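Side-chain contact in aerobactin synthase IucA (Klebsiella pneumoniae subsp. pneumoniae, PDB 5JM8), which is an ATP-dependent NIS synthetase that probably joins a hydroxamate-bearing lysine derivative to citrate during assembly of the siderophore aerobactin: residues Phe482-Tyr485 and Leu486-Ser490. Residues are numbered along the deposited sequence; the frame is centred on the assembly and turned at random.
With ATP (adenosine-5'-triphosphate), chain I.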
# COMPACT_ATOMS: atom_id res chain seq x y z
N PHE A 482 -3.25 37.20 -20.07
CA PHE A 482 -4.00 36.49 -19.03
C PHE A 482 -5.28 35.80 -19.52
O PHE A 482 -5.51 34.63 -19.20
CB PHE A 482 -4.33 37.46 -17.90
CG PHE A 482 -4.83 36.78 -16.66
CD1 PHE A 482 -3.94 36.34 -15.70
CD2 PHE A 482 -6.18 36.59 -16.45
CE1 PHE A 482 -4.38 35.71 -14.56
CE2 PHE A 482 -6.63 35.97 -15.30
CZ PHE A 482 -5.73 35.53 -14.35
N PRO A 483 -6.13 36.51 -20.29
CA PRO A 483 -7.33 35.81 -20.77
C PRO A 483 -7.04 34.76 -21.84
O PRO A 483 -7.85 33.85 -22.02
CB PRO A 483 -8.20 36.94 -21.33
CG PRO A 483 -7.25 38.05 -21.61
CD PRO A 483 -6.16 37.95 -20.60
N TYR A 484 -5.92 34.87 -22.54
CA TYR A 484 -5.52 33.83 -23.49
C TYR A 484 -5.23 32.53 -22.75
O TYR A 484 -5.88 31.51 -22.99
CB TYR A 484 -4.28 34.24 -24.29
CG TYR A 484 -3.59 33.07 -24.97
CD1 TYR A 484 -4.22 32.37 -25.99
CD2 TYR A 484 -2.31 32.67 -24.59
CE1 TYR A 484 -3.60 31.29 -26.61
CE2 TYR A 484 -1.68 31.60 -25.21
CZ TYR A 484 -2.33 30.92 -26.22
OH TYR A 484 -1.70 29.86 -26.82
N TYR A 485 -4.25 32.58 -21.86
CA TYR A 485 -3.82 31.38 -21.14
C TYR A 485 -4.95 30.74 -20.35
O TYR A 485 -5.09 29.52 -20.35
CB TYR A 485 -2.66 31.72 -20.20
CG TYR A 485 -1.37 32.06 -20.91
CD1 TYR A 485 -0.55 31.06 -21.42
CD2 TYR A 485 -0.97 33.37 -21.07
CE1 TYR A 485 0.63 31.37 -22.07
CE2 TYR A 485 0.21 33.69 -21.72
CZ TYR A 485 1.00 32.68 -22.22
OH TYR A 485 2.18 32.99 -22.86
N LEU A 486 -5.76 31.56 -19.69
CA LEU A 486 -6.66 31.05 -18.65
C LEU A 486 -8.07 30.72 -19.14
O LEU A 486 -8.80 30.00 -18.47
CB LEU A 486 -6.74 32.07 -17.51
CG LEU A 486 -7.52 31.65 -16.25
CD1 LEU A 486 -7.06 30.30 -15.72
CD2 LEU A 486 -7.38 32.71 -15.18
N LEU A 487 -8.46 31.24 -20.31
CA LEU A 487 -9.77 30.94 -20.87
C LEU A 487 -9.68 30.23 -22.21
O LEU A 487 -10.35 29.23 -22.43
CB LEU A 487 -10.59 32.23 -21.03
CG LEU A 487 -11.12 32.82 -19.73
CD1 LEU A 487 -11.53 34.26 -19.93
CD2 LEU A 487 -12.28 32.00 -19.19
N VAL A 488 -8.85 30.75 -23.11
CA VAL A 488 -8.67 30.14 -24.42
C VAL A 488 -7.86 28.85 -24.29
O VAL A 488 -8.35 27.77 -24.63
CB VAL A 488 -7.97 31.09 -25.42
CG1 VAL A 488 -7.76 30.40 -26.77
CG2 VAL A 488 -8.77 32.36 -25.60
N ASN A 489 -6.64 28.98 -23.79
CA ASN A 489 -5.75 27.83 -23.66
C ASN A 489 -5.91 27.16 -22.30
O ASN A 489 -4.93 26.89 -21.60
CB ASN A 489 -4.29 28.25 -23.87
CG ASN A 489 -3.36 27.07 -24.02
OD1 ASN A 489 -3.79 25.96 -24.33
ND2 ASN A 489 -2.07 27.30 -23.80
N SER A 490 -7.16 26.88 -21.92
CA SER A 490 -7.45 26.24 -20.64
C SER A 490 -8.92 25.88 -20.52
O SER A 490 -9.32 24.73 -20.68
CB SER A 490 -7.05 27.15 -19.48
OG SER A 490 -5.75 26.84 -19.01
PG ATP I . 7.29 23.45 -16.13
O1G ATP I . 8.00 22.18 -15.74
O2G ATP I . 5.80 23.39 -15.92
O3G ATP I . 7.92 24.70 -15.56
PB ATP I . 7.85 24.80 -18.64
O1B ATP I . 8.66 24.29 -19.80
O2B ATP I . 8.41 25.91 -17.77
O3B ATP I . 7.43 23.52 -17.74
PA ATP I . 6.13 26.21 -20.44
O1A ATP I . 7.33 27.10 -20.63
O2A ATP I . 4.77 26.83 -20.24
O3A ATP I . 6.40 25.24 -19.18
O5' ATP I . 6.01 25.18 -21.66
C5' ATP I . 4.93 24.24 -21.64
C4' ATP I . 5.30 22.93 -22.32
O4' ATP I . 4.16 22.08 -22.30
C3' ATP I . 5.72 23.11 -23.77
O3' ATP I . 6.95 22.42 -24.01
C2' ATP I . 4.59 22.51 -24.60
O2' ATP I . 5.08 21.73 -25.68
C1' ATP I . 3.82 21.64 -23.62
N9 ATP I . 2.36 21.75 -23.81
C8 ATP I . 1.56 20.71 -24.11
N7 ATP I . 0.27 21.11 -24.23
C5 ATP I . 0.24 22.44 -24.00
C6 ATP I . -0.80 23.48 -23.97
N6 ATP I . -2.09 23.14 -24.22
N1 ATP I . -0.42 24.75 -23.69
C2 ATP I . 0.87 25.07 -23.45
N3 ATP I . 1.86 24.16 -23.46
C4 ATP I . 1.62 22.86 -23.73
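L486 sets its CD2 methyl against the ring of F482 one turn earlier in helix 475-500, which here widens into a π-type turn. The two side chains run alongside each other, and CD2 of L486 lies 3.3 Å from CE2 of F482 and almost as near CZ. F414 of helix 394-420 meets the F482 ring edge-to-face and also touches L486, tying this flank to the neighbouring helix. On another flank P483 and L487 both reach V533 of helix 528-535. The Y484 ring crosses V488 at about a right angle, with CD1 of Y484 4.0 Å from CB of V488, and carries CB of N489 over one face, toward the rim.

The widened turn shows in the backbone. L486 N still bonds to F482 O, but N489 N skips a residue and donates to Y484 O at 2.8 Å in an almost straight bond. P483 O accepts L487 N and, more weakly, V488 N.

At the polar edge N489 forms part of the ATP pocket. Its CG is anti to the backbone N (chi1 -169°), which carries the amide alongside the Y484 ring, their planes 33° apart, and out to the adenine. There the amide reads both the donor and the acceptor of the base's Watson-Crick edge: ATP N6 gives a hydrogen bond to N489 OD1 at 3.3 Å, while N489 ND2 donates to ATP N1 at 3.0 Å with an N-H...N angle of 164°.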